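Local coordinates for esterase D (Cellvibrio japonicus, PDB 2W46), which probably takes part in plant cell-wall degradation and carries this family 35 carbohydrate-binding module, which binds glucuronate and calcium, at residues R57-I62 / T101-V106; S5-Q10 / W48-T53. All blocks are in the same frame, centred on the assembly; numbering follows the deposited sequence.

Interaction 1. Residues R57-I62 / T101-V106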
loop_
_atom_site.group_PDB
_atom_site.type_symbol
_atom_site.label_atom_id
_atom_site.label_comp_id
_atom_site.label_asym_id
_atom_site.label_seq_id
_atom_site.Cartn_x
_atom_site.Cartn_y
_atom_site.Cartn_z
ATOM N N ARG A 57 3.733 17.284 3.654
ATOM C CA ARG A 57 3.285 16.074 4.392
ATOM C C ARG A 57 1.997 15.537 3.803
ATOM O O ARG A 57 1.080 16.302 3.517
ATOM C CB ARG A 57 3.045 16.364 5.884
ATOM C CG ARG A 57 4.255 16.817 6.675
ATOM C CD ARG A 57 5.197 15.677 6.960
ATOM N NE ARG A 57 4.793 14.818 8.073
ATOM C CZ ARG A 57 5.535 13.797 8.475
ATOM N NH1 ARG A 57 6.645 13.529 7.821
ATOM N NH2 ARG A 57 5.170 13.034 9.493
ATOM N N ARG A 58 1.916 14.216 3.668
ATOM C CA ARG A 58 0.685 13.539 3.275
ATOM C C ARG A 58 0.319 12.486 4.323
ATOM O O ARG A 58 1.211 11.962 5.002
ATOM C CB ARG A 58 0.882 12.843 1.919
ATOM C CG ARG A 58 0.471 13.694 0.730
ATOM C CD ARG A 58 1.516 14.784 0.441
ATOM N NE ARG A 58 1.097 15.581 -0.715
ATOM C CZ ARG A 58 1.877 16.489 -1.305
ATOM N NH1 ARG A 58 3.139 16.659 -0.879
ATOM N NH2 ARG A 58 1.398 17.219 -2.331
ATOM N N THR A 59 -0.969 12.170 4.430
ATOM C CA THR A 59 -1.425 11.048 5.228
ATOM C C THR A 59 -1.772 9.904 4.284
ATOM O O THR A 59 -2.601 10.074 3.367
ATOM C CB THR A 59 -2.633 11.421 6.131
ATOM O OG1 THR A 59 -2.268 12.532 7.004
ATOM C CG2 THR A 59 -3.078 10.167 7.007
ATOM N N LEU A 60 -1.122 8.766 4.485
ATOM C CA LEU A 60 -1.387 7.576 3.689
ATOM C C LEU A 60 -2.262 6.646 4.502
ATOM O O LEU A 60 -2.011 6.419 5.692
ATOM C CB LEU A 60 -0.087 6.841 3.303
ATOM C CG LEU A 60 1.050 7.592 2.608
ATOM C CD1 LEU A 60 2.154 6.600 2.123
ATOM C CD2 LEU A 60 0.510 8.475 1.470
ATOM N N THR A 61 -3.295 6.109 3.862
ATOM C CA THR A 61 -4.146 5.137 4.508
ATOM C C THR A 61 -4.143 3.841 3.684
ATOM O O THR A 61 -4.483 3.845 2.475
ATOM C CB THR A 61 -5.579 5.644 4.589
ATOM O OG1 THR A 61 -5.600 6.900 5.257
ATOM C CG2 THR A 61 -6.485 4.647 5.378
ATOM N N ILE A 62 -3.777 2.744 4.346
ATOM C CA ILE A 62 -3.647 1.465 3.660
ATOM C C ILE A 62 -4.774 0.593 4.190
ATOM O O ILE A 62 -4.806 0.294 5.380
ATOM C CB ILE A 62 -2.282 0.762 3.988
ATOM C CG1 ILE A 62 -1.103 1.588 3.445
ATOM C CG2 ILE A 62 -2.254 -0.693 3.392
ATOM C CD1 ILE A 62 0.164 1.383 4.271
ATOM N N THR A 101 -7.749 -0.355 8.442
ATOM C CA THR A 101 -6.791 0.558 7.819
ATOM C C THR A 101 -5.586 0.787 8.747
ATOM O O THR A 101 -5.664 0.610 9.988
ATOM C CB THR A 101 -7.436 1.891 7.355
ATOM O OG1 THR A 101 -7.813 2.633 8.504
ATOM C CG2 THR A 101 -8.690 1.646 6.488
ATOM N N ALA A 102 -4.445 1.066 8.136
ATOM C CA ALA A 102 -3.272 1.489 8.883
ATOM C C ALA A 102 -2.978 2.826 8.277
ATOM O O ALA A 102 -3.052 2.972 7.063
ATOM C CB ALA A 102 -2.123 0.564 8.638
ATOM N N THR A 103 -2.621 3.790 9.112
ATOM C CA THR A 103 -2.387 5.148 8.653
ATOM C C THR A 103 -0.973 5.595 9.022
ATOM O O THR A 103 -0.423 5.166 10.060
ATOM C CB THR A 103 -3.385 6.109 9.242
ATOM O OG1 THR A 103 -3.195 7.399 8.634
ATOM C CG2 THR A 103 -3.194 6.250 10.713
ATOM N N ILE A 104 -0.383 6.435 8.177
ATOM C CA ILE A 104 1.008 6.844 8.375
ATOM C C ILE A 104 1.195 8.178 7.666
ATOM O O ILE A 104 0.798 8.322 6.510
ATOM C CB ILE A 104 1.992 5.786 7.813
ATOM C CG1 ILE A 104 3.445 6.196 8.001
ATOM C CG2 ILE A 104 1.710 5.506 6.357
ATOM C CD1 ILE A 104 4.165 5.419 8.988
ATOM N N ASP A 105 1.773 9.154 8.361
ATOM C CA ASP A 105 2.112 10.415 7.688
ATOM C C ASP A 105 3.517 10.292 7.138
ATOM O O ASP A 105 4.394 9.715 7.792
ATOM C CB ASP A 105 2.059 11.584 8.653
ATOM C CG ASP A 105 0.674 11.873 9.142
ATOM O OD1 ASP A 105 -0.322 11.308 8.635
ATOM O OD2 ASP A 105 0.580 12.690 10.069
ATOM N N VAL A 106 3.727 10.850 5.945
ATOM C CA VAL A 106 4.971 10.780 5.243
ATOM C C VAL A 106 5.215 12.147 4.609
ATOM O O VAL A 106 4.288 12.949 4.474
ATOM C CB VAL A 106 4.937 9.709 4.124
ATOM C CG1 VAL A 106 4.643 8.282 4.701
ATOM C CG2 VAL A 106 3.925 10.084 3.009
HETATM O O HOH W 1 3.399 12.609 11.859
HETATM O O HOH W 2 2.388 15.296 9.464
#

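Interaction 2. Residues S5-Q10 / W48-T53. With CA (calcium ion), chain C.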
loop_
_atom_site.group_PDB
_atom_site.type_symbol
_atom_site.label_atom_id
_atom_site.label_comp_id
_atom_site.label_asym_id
_atom_site.label_seq_id
_atom_site.Cartn_x
_atom_site.Cartn_y
_atom_site.Cartn_z
ATOM N N SER A 5 -9.624 16.440 -1.783
ATOM C CA SER A 5 -9.075 15.844 -3.051
ATOM C C SER A 5 -8.080 14.646 -2.859
ATOM O O SER A 5 -7.055 14.561 -3.544
ATOM C CB SER A 5 -8.490 16.961 -3.943
ATOM O OG SER A 5 -7.314 17.564 -3.404
ATOM N N ALA A 6 -8.408 13.717 -1.953
ATOM C CA ALA A 6 -7.650 12.474 -1.783
ATOM C C ALA A 6 -7.494 11.712 -3.108
ATOM O O ALA A 6 -8.313 11.854 -4.038
ATOM C CB ALA A 6 -8.300 11.571 -0.758
ATOM N N LEU A 7 -6.429 10.927 -3.196
ATOM C CA LEU A 7 -6.236 10.042 -4.316
ATOM C C LEU A 7 -6.366 8.583 -3.829
ATOM O O LEU A 7 -5.671 8.195 -2.910
ATOM C CB LEU A 7 -4.858 10.312 -4.896
ATOM C CG LEU A 7 -4.323 9.418 -5.985
ATOM C CD1 LEU A 7 -4.985 9.708 -7.355
ATOM C CD2 LEU A 7 -2.822 9.705 -6.011
ATOM N N LEU A 8 -7.272 7.814 -4.418
ATOM C CA LEU A 8 -7.522 6.444 -3.982
ATOM C C LEU A 8 -6.966 5.498 -5.028
ATOM O O LEU A 8 -7.454 5.460 -6.168
ATOM C CB LEU A 8 -9.020 6.170 -3.760
ATOM C CG LEU A 8 -9.356 4.743 -3.282
ATOM C CD1 LEU A 8 -8.541 4.325 -2.023
ATOM C CD2 LEU A 8 -10.857 4.620 -3.043
ATOM N N LEU A 9 -5.904 4.786 -4.682
ATOM C CA LEU A 9 -5.214 3.963 -5.689
ATOM C C LEU A 9 -5.617 2.515 -5.503
ATOM O O LEU A 9 -5.410 1.928 -4.419
ATOM C CB LEU A 9 -3.686 4.106 -5.610
ATOM C CG LEU A 9 -3.191 5.569 -5.809
ATOM C CD1 LEU A 9 -1.715 5.592 -5.580
ATOM C CD2 LEU A 9 -3.483 6.109 -7.208
ATOM N N GLN A 10 -6.147 1.947 -6.582
ATOM C CA GLN A 10 -6.608 0.567 -6.606
ATOM C C GLN A 10 -5.672 -0.233 -7.547
ATOM O O GLN A 10 -5.077 0.346 -8.479
ATOM C CB GLN A 10 -8.077 0.523 -7.129
ATOM C CG GLN A 10 -9.137 1.204 -6.237
ATOM C CD GLN A 10 -9.470 0.378 -4.983
ATOM O OE1 GLN A 10 -8.910 -0.697 -4.790
ATOM N NE2 GLN A 10 -10.413 0.866 -4.152
ATOM N N TRP A 48 3.274 1.677 -5.735
ATOM C CA TRP A 48 2.410 2.629 -6.395
ATOM C C TRP A 48 3.272 3.819 -6.776
ATOM O O TRP A 48 4.428 3.949 -6.326
ATOM C CB TRP A 48 1.381 3.150 -5.413
ATOM C CG TRP A 48 0.476 2.133 -4.728
ATOM C CD1 TRP A 48 -0.744 1.747 -5.141
ATOM C CD2 TRP A 48 0.706 1.491 -3.463
ATOM N NE1 TRP A 48 -1.309 0.867 -4.216
ATOM C CE2 TRP A 48 -0.421 0.694 -3.187
ATOM C CE3 TRP A 48 1.769 1.499 -2.544
ATOM C CZ2 TRP A 48 -0.529 -0.057 -2.022
ATOM C CZ3 TRP A 48 1.652 0.745 -1.380
ATOM C CH2 TRP A 48 0.525 -0.023 -1.134
ATOM N N ALA A 49 2.685 4.727 -7.564
ATOM C CA ALA A 49 3.381 5.948 -7.921
ATOM C C ALA A 49 2.406 7.095 -7.807
ATOM O O ALA A 49 1.274 7.018 -8.278
ATOM C CB ALA A 49 3.980 5.896 -9.309
ATOM N N ILE A 50 2.888 8.171 -7.201
ATOM C CA ILE A 50 2.091 9.361 -6.961
ATOM C C ILE A 50 2.883 10.606 -7.431
ATOM O O ILE A 50 4.076 10.767 -7.094
ATOM C CB ILE A 50 1.824 9.483 -5.435
ATOM C CG1 ILE A 50 1.002 8.292 -4.917
ATOM C CG2 ILE A 50 1.112 10.789 -5.082
ATOM C CD1 ILE A 50 1.401 7.968 -3.480
ATOM N N ASP A 51 2.207 11.480 -8.173
ATOM C CA ASP A 51 2.770 12.789 -8.535
ATOM C C ASP A 51 2.178 13.827 -7.570
ATOM O O ASP A 51 0.963 13.905 -7.415
ATOM C CB ASP A 51 2.397 13.129 -10.002
ATOM C CG ASP A 51 3.016 14.431 -10.464
ATOM O OD1 ASP A 51 4.142 14.400 -11.000
ATOM O OD2 ASP A 51 2.389 15.472 -10.243
ATOM N N ALA A 52 3.043 14.604 -6.922
ATOM C CA ALA A 52 2.641 15.682 -6.030
ATOM C C ALA A 52 3.046 16.995 -6.674
ATOM O O ALA A 52 4.190 17.144 -7.137
ATOM C CB ALA A 52 3.342 15.531 -4.658
ATOM N N THR A 53 2.124 17.942 -6.729
ATOM C CA THR A 53 2.453 19.233 -7.329
ATOM C C THR A 53 3.364 20.086 -6.444
ATOM O O THR A 53 4.041 21.000 -6.945
ATOM C CB THR A 53 1.195 20.003 -7.673
ATOM O OG1 THR A 53 0.472 20.268 -6.460
ATOM C CG2 THR A 53 0.317 19.194 -8.612
HETATM CA CA CA C . -8.797 -2.962 -4.216
HETATM O O HOH W 3 -3.868 -0.420 -4.331
#

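Interaction 1. Residues R57-I62 / T101-V106
The carbonyl oxygen L60 O takes a bond from I104 N of the neighbouring strand at 3.0 Å. T103 CA makes a CA-H...O contact with the same L60 O, with 3.2 Å between the heavy atoms. T103 OG1 may add a weak, unsettled bond. In return L60 N donates to I104 O at 2.8 Å. The pattern repeats at R58 with V106 and at I62 with A102, so the two strands pair as a regular antiparallel ladder. Strand 99-108 is the outermost strand of a four-stranded sheet in the beta-sandwich of the module.

On the side of T59, T61, T103 and D105 the contacts are more polar. T59 and D105 lie side by side, pointing the same way. T59 OG1 donates to D105 OD1 at 2.8 Å, from above the carboxylate plane and 50° out of it. The T59 torsion (chi1 -58°) sets OG1 beside its own backbone N and turns CG2 toward T103. R57 bends back over the neighbouring strand. One guanidinium face lies over the backbone of D105 and V106, and its plane is 90° from the D105 carboxylate. Two waters in its plane link it to D105 OD2, the one at NH2 only weakly; the other accepts from R57 NE at 2.8 Å. R57 NH1 forms its salt bridge with D107.

The opposite face, with L60, I62, I104 and V106, turns to the interior. There L60 CG meets V106 CG2 at 3.8 Å, the two side chains crossing at about a right angle. Y86 covers I104 and V106, and V88 covers I62 and A102.

Interaction 2. Residues S5-Q10 / W48-T53
L9 lies obliquely across both W48 and I50. Its CB comes to 3.8 Å from W48 CD1, on the five-membered ring of the indole. Its CD1 branch touches both residues, lying 3.9 Å from W48 CB and equally far from I50 CG1. The first torsion of L9 (chi1 -59°) puts CG beside the backbone N, and the chain is then extended. L7 and I50 meet differently: they slide past each other in opposite directions, with L7 CD2 4.2 Å from I50 CG2. This is a looser contact than those of L9, and V138 also packs on both L7 and I50.

The W48 ring has further neighbours. One water sits in the ring plane at its edge, accepting from W48 NE1 at 2.9 Å. The same water donates to L9 O at 2.8 Å. It thus satisfies the indole N-H and ties the ring to the backbone of the facing strand. F16 meets the indole with its ring plane at about 90°, and L131 also packs on W48.

Q10, the next residue, points its CB away from W48-T53 and is a calcium ligand, together with E11, T31, G34 and D129. L7 and L9 thus face the second sheet, while Q10, right after L9, reaches the calcium ion.

The short strand axes come to 9.1 Å of each other, and the strands are joined by apolar side chains and a water. This is face-to-face packing between the two sheets of a beta-sandwich, as expected for a carbohydrate-binding module of this family.

Overall arrangement
The centres of the two interactions lie about 12 Å apart. Interaction 2 comes first along the chain and closes before interaction 1 opens. Strand 45-52 leads into strand 56-65, and the two contacts touch there, with R58 NH2 3.5 Å from A52 CB. Interaction 1 pairs neighbours within the four-stranded sheet, at its 99-108 edge. Strand 7-10 forms the other edge of that sheet, and interaction 2 packs it on strand 45-52 of the second sheet. Strand 127-134 lies between 7-10 and 56-65 and bonds to both. Pairing within one sheet and packing on the second build the module's sandwich. Interaction 2 holds a calcium ligand; the I62 side chain is about 10 Å from the ion.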